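Local coordinates for protein TetR family transcriptional regulator (Mycobacterium smegmatis, PDB 5XS9) that probably binds DNA as a dimeric TetR-type transcriptional regulator, BioQ, and thereby controls genes of biotin metabolism, at residues H57-A62 and E94-S99; D84-H89 and Y138-F143. All blocks are in the same frame, centred on the assembly; numbering follows the deposited sequence.

Overall arrangement
Interactions 1 and 2 are both buried, lack hydrogen bonds between their paired segments and lie close together, with centres about 8 Å apart. Interaction 1 sets the chain at the end of helix 47-58 against helix 92-101; interaction 2 sets the end of helix 71-87 against helix 129-155, whose residues also face the second subunit. L86 bridges them, its CD2 lying 3.4 Å from CG2 of V96 while its CD1 serves interaction 2. Branched aliphatic groups do the work in both, but interaction 1 spreads over three residue pairs and 156 Å², whereas interaction 2 rests on a single leucine methyl and 87 Å², with a backbone carbonyl of L86 held by Q148 nearby.

Interaction 1 (H57-A62 and E94-S99); sequences HILRTA and ELVSAS
L59 meets V96 tip to tip, its CD1 methyl lying 3.9 Å from V96 CG1 and 4.1 Å from V96 CG2, so that one leucine branch rests against both prongs of the valine. The fork is set by V96's first torsion: with CG1 anti to the backbone N (chi1 174°) and CG2 anti to the carbonyl carbon, both methyls are presented to the chain at 57-62. CG2 has the more numerous neighbours, since besides CD1 of L59 it lies 4.1 Å from CG of L59 and 4.3 Å from CG2 of I58. On I58 the two ends of the side chain serve different partners. The CG2 branch meets V96, while the long arm, extended at its second torsion (chi2 167°), carries CD1 to 4.2 Å from CD2 of L95.

Two consecutive residues on each segment therefore supply every touching group, and all four have CB directed at the opposite segment. The backbones stand well apart, 8.4 Å between CA of I58 and CA of V96, a gap spanned by the side chains. The surroundings complete a hydrophobic layer: L16 of helix 5-19 touches both I58 and L95, and L82 and L86 of helix 71-87 cover L59 and V96. In the TetR architecture, helix 47-58 leads from the N-terminal helix-turn-helix domain into the C-terminal domain, and this packing seats its end against helix 92-101.

All the cross-segment evidence is carbon-to-carbon, with 156 Å² buried in total. Such a junction depends on dispersion and on the exclusion of water, and shape rather than bond direction determines how the two segments fit.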
# COMPACT_ATOMS: atom_id res chain seq x y z
N HIS A 57 -17.88 1.35 -6.80
CA HIS A 57 -19.00 0.59 -6.28
C HIS A 57 -18.69 0.13 -4.86
O HIS A 57 -19.54 0.23 -3.98
CB HIS A 57 -19.26 -0.61 -7.20
CG HIS A 57 -20.40 -1.47 -6.76
ND1 HIS A 57 -20.25 -2.78 -6.39
CD2 HIS A 57 -21.72 -1.20 -6.64
CE1 HIS A 57 -21.41 -3.28 -6.02
NE2 HIS A 57 -22.32 -2.34 -6.16
N ILE A 58 -17.49 -0.43 -4.68
CA ILE A 58 -16.91 -0.82 -3.37
C ILE A 58 -16.93 0.36 -2.38
O ILE A 58 -17.12 0.19 -1.19
CB ILE A 58 -15.42 -1.31 -3.59
CG1 ILE A 58 -15.41 -2.73 -4.13
CG2 ILE A 58 -14.54 -1.32 -2.37
CD1 ILE A 58 -14.02 -3.10 -4.64
N LEU A 59 -16.69 1.55 -2.86
CA LEU A 59 -16.55 2.73 -2.03
C LEU A 59 -17.87 3.54 -1.89
O LEU A 59 -17.88 4.58 -1.21
CB LEU A 59 -15.49 3.68 -2.69
CG LEU A 59 -14.04 3.21 -2.66
CD1 LEU A 59 -13.15 4.13 -3.46
CD2 LEU A 59 -13.54 3.06 -1.24
N ARG A 60 -18.93 3.11 -2.56
CA ARG A 60 -20.30 3.59 -2.31
C ARG A 60 -20.59 3.83 -0.80
O ARG A 60 -20.93 4.92 -0.43
CB ARG A 60 -21.27 2.56 -2.87
CG ARG A 60 -22.76 2.83 -2.75
CD ARG A 60 -23.52 1.79 -3.58
NE ARG A 60 -22.86 0.47 -3.56
CZ ARG A 60 -23.09 -0.53 -2.71
NH1 ARG A 60 -24.02 -0.44 -1.74
NH2 ARG A 60 -22.38 -1.66 -2.82
N THR A 61 -20.37 2.84 0.06
CA THR A 61 -20.64 3.07 1.47
C THR A 61 -19.62 3.96 2.19
O THR A 61 -19.95 4.46 3.24
CB THR A 61 -20.76 1.78 2.30
OG1 THR A 61 -19.46 1.13 2.41
CG2 THR A 61 -21.83 0.89 1.72
N ALA A 62 -18.42 4.15 1.64
CA ALA A 62 -17.37 4.88 2.31
C ALA A 62 -17.64 6.37 2.53
O ALA A 62 -17.09 6.99 3.40
CB ALA A 62 -16.05 4.71 1.56
N GLU A 94 -6.22 -3.29 -2.36
CA GLU A 94 -5.32 -3.32 -3.53
C GLU A 94 -5.99 -2.75 -4.77
O GLU A 94 -5.38 -2.04 -5.56
CB GLU A 94 -4.89 -4.76 -3.84
CG GLU A 94 -3.88 -4.86 -4.95
CD GLU A 94 -3.58 -6.33 -5.35
OE1 GLU A 94 -3.81 -7.23 -4.52
OE2 GLU A 94 -3.16 -6.57 -6.51
N LEU A 95 -7.25 -3.09 -4.94
CA LEU A 95 -8.00 -2.67 -6.13
C LEU A 95 -8.20 -1.15 -6.04
O LEU A 95 -7.97 -0.45 -7.03
CB LEU A 95 -9.34 -3.41 -6.19
CG LEU A 95 -10.15 -3.30 -7.51
CD1 LEU A 95 -11.02 -4.48 -7.74
CD2 LEU A 95 -10.98 -2.04 -7.40
N VAL A 96 -8.58 -0.63 -4.88
CA VAL A 96 -8.74 0.86 -4.71
C VAL A 96 -7.43 1.60 -4.83
O VAL A 96 -7.38 2.65 -5.49
CB VAL A 96 -9.50 1.25 -3.47
CG1 VAL A 96 -9.51 2.73 -3.28
CG2 VAL A 96 -10.93 0.67 -3.59
N SER A 97 -6.34 1.01 -4.29
CA SER A 97 -4.97 1.58 -4.52
C SER A 97 -4.63 1.75 -5.96
O SER A 97 -4.12 2.80 -6.33
CB SER A 97 -3.84 0.82 -3.86
OG SER A 97 -4.15 0.74 -2.48
N ALA A 98 -4.79 0.67 -6.74
CA ALA A 98 -4.43 0.74 -8.14
C ALA A 98 -5.36 1.68 -8.91
O ALA A 98 -4.92 2.41 -9.83
CB ALA A 98 -4.34 -0.66 -8.78
N SER A 99 -6.63 1.77 -8.52
CA SER A 99 -7.51 2.69 -9.21
C SER A 99 -7.27 4.15 -8.87
O SER A 99 -7.45 5.00 -9.72
CB SER A 99 -8.98 2.35 -9.01
OG SER A 99 -9.26 1.09 -9.62

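Interaction 2 (D84-H89 and Y138-F143); sequences DALLSH and YYVLGF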
# COMPACT_ATOMS: atom_id res chain seq x y z
N ASP A 84 -13.22 0.27 6.34
CA ASP A 84 -14.30 -0.72 6.43
C ASP A 84 -14.81 -1.11 5.03
O ASP A 84 -14.97 -2.31 4.70
CB ASP A 84 -15.42 -0.25 7.37
CG ASP A 84 -15.05 -0.42 8.91
OD1 ASP A 84 -14.09 -1.17 9.38
OD2 ASP A 84 -15.78 0.22 9.67
N ALA A 85 -14.95 -0.14 4.14
CA ALA A 85 -15.34 -0.47 2.77
C ALA A 85 -14.31 -1.31 2.05
O ALA A 85 -14.66 -2.28 1.36
CB ALA A 85 -15.72 0.76 1.99
N LEU A 86 -13.02 -1.03 2.25
CA LEU A 86 -12.02 -1.81 1.60
C LEU A 86 -12.00 -3.25 2.12
O LEU A 86 -11.80 -4.21 1.37
CB LEU A 86 -10.61 -1.20 1.77
CG LEU A 86 -10.43 0.25 1.31
CD1 LEU A 86 -9.11 0.84 1.83
CD2 LEU A 86 -10.59 0.35 -0.20
N LEU A 87 -12.18 -3.39 3.43
CA LEU A 87 -12.16 -4.72 4.06
C LEU A 87 -13.37 -5.61 3.72
O LEU A 87 -13.32 -6.79 3.94
CB LEU A 87 -12.05 -4.61 5.56
CG LEU A 87 -10.68 -4.12 6.01
CD1 LEU A 87 -10.73 -4.00 7.52
CD2 LEU A 87 -9.53 -5.01 5.57
N SER A 88 -14.38 -5.01 3.15
CA SER A 88 -15.66 -5.66 2.81
C SER A 88 -15.57 -6.46 1.56
O SER A 88 -16.49 -7.18 1.30
CB SER A 88 -16.77 -4.58 2.61
OG SER A 88 -17.00 -4.05 3.86
N HIS A 89 -14.53 -6.27 0.72
CA HIS A 89 -14.34 -7.05 -0.47
C HIS A 89 -12.95 -7.61 -0.54
O HIS A 89 -12.02 -6.95 -0.14
CB HIS A 89 -14.59 -6.18 -1.68
CG HIS A 89 -15.96 -5.58 -1.66
ND1 HIS A 89 -17.07 -6.27 -2.09
CD2 HIS A 89 -16.41 -4.41 -1.13
CE1 HIS A 89 -18.15 -5.53 -1.88
NE2 HIS A 89 -17.78 -4.41 -1.28
N TYR A 138 -2.57 7.63 1.77
CA TYR A 138 -1.52 6.67 1.62
C TYR A 138 -1.36 5.82 2.87
O TYR A 138 -1.10 4.61 2.76
CB TYR A 138 -0.21 7.32 1.24
CG TYR A 138 -0.22 8.00 -0.09
CD1 TYR A 138 -0.77 7.39 -1.19
CD2 TYR A 138 0.40 9.24 -0.26
CE1 TYR A 138 -0.79 8.04 -2.39
CE2 TYR A 138 0.44 9.87 -1.48
CZ TYR A 138 -0.12 9.25 -2.54
OH TYR A 138 -0.14 9.87 -3.80
N TYR A 139 -1.45 6.43 4.02
CA TYR A 139 -1.45 5.64 5.24
C TYR A 139 -2.58 4.57 5.28
O TYR A 139 -2.35 3.38 5.60
CB TYR A 139 -1.50 6.51 6.49
CG TYR A 139 -1.89 5.75 7.75
CD1 TYR A 139 -1.05 4.82 8.31
CD2 TYR A 139 -3.18 5.84 8.27
CE1 TYR A 139 -1.41 4.10 9.44
CE2 TYR A 139 -3.57 5.09 9.37
CZ TYR A 139 -2.68 4.21 9.97
OH TYR A 139 -3.00 3.46 11.12
N VAL A 140 -3.77 5.01 4.96
CA VAL A 140 -4.94 4.12 5.08
C VAL A 140 -4.81 2.97 4.06
O VAL A 140 -5.06 1.80 4.35
CB VAL A 140 -6.25 4.85 4.81
CG1 VAL A 140 -7.41 3.82 4.69
CG2 VAL A 140 -6.51 5.88 5.86
N LEU A 141 -4.38 3.29 2.86
CA LEU A 141 -4.14 2.25 1.89
C LEU A 141 -2.99 1.29 2.17
O LEU A 141 -3.13 0.07 1.96
CB LEU A 141 -4.02 2.85 0.44
CG LEU A 141 -5.20 3.63 -0.08
CD1 LEU A 141 -4.74 4.31 -1.38
CD2 LEU A 141 -6.40 2.74 -0.27
N GLY A 142 -1.86 1.79 2.64
CA GLY A 142 -0.73 0.90 3.03
C GLY A 142 -1.14 0.01 4.21
O GLY A 142 -0.90 -1.21 4.23
N PHE A 143 -1.79 0.61 5.17
CA PHE A 143 -2.25 -0.13 6.36
C PHE A 143 -3.16 -1.26 5.95
O PHE A 143 -2.96 -2.40 6.33
CB PHE A 143 -2.95 0.77 7.34
CG PHE A 143 -3.43 0.09 8.60
CD1 PHE A 143 -2.67 0.18 9.76
CD2 PHE A 143 -4.56 -0.68 8.61
CE1 PHE A 143 -3.03 -0.41 10.93
CE2 PHE A 143 -4.96 -1.33 9.80
CZ PHE A 143 -4.21 -1.15 10.96
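The carbonyl O of L86 accepts a hydrogen bond from NE2 of Q148, further along helix 129-155, and has a weak second bond from N of H89 at 3.5 Å. The first bond ties the backbone of helix 71-87 to the same helix that the L86 side chain packs on. That side chain carries the whole contact between the segments. Its CD1 methyl comes 3.9 Å from CD2 of L141 and 4.5 Å from CG1 of V140, the latter a marginal touch. L86 and L141 cross at about a right angle, meeting through one methyl each.

The torsions account for this. L86 is extended at its second torsion (chi2 167°), which pushes CD1 to the far end of a side chain whose CB already faces the partner helix. In L141 it is CD1 that continues the extended chain, leaving CD2 as the branch that turns to L86. The two backbones are 8.9 Å apart at CA of L86 and CA of L141.

Away from the contact, within 84-89, OG of S88 donates to O of D84 at 2.8 Å, tilted 34° from the carbonyl plane, while S88 N bonds to O of A85.

Elsewhere on segment 138-143 the dimer is near: the ring of Y138 meets F143 of the second subunit and its OH is hydrogen-bonded to D146 of that subunit. The contact thus packs helix 71-87 on helix 129-155 within the C-terminal domain, and the latter helix also meets the second subunit. Between the segments the chemistry is purely apolar, a small 87 Å² of leucine and valine surface; the bond from Q148, just beyond 138-143, is what adds direction to the packing of the two helices.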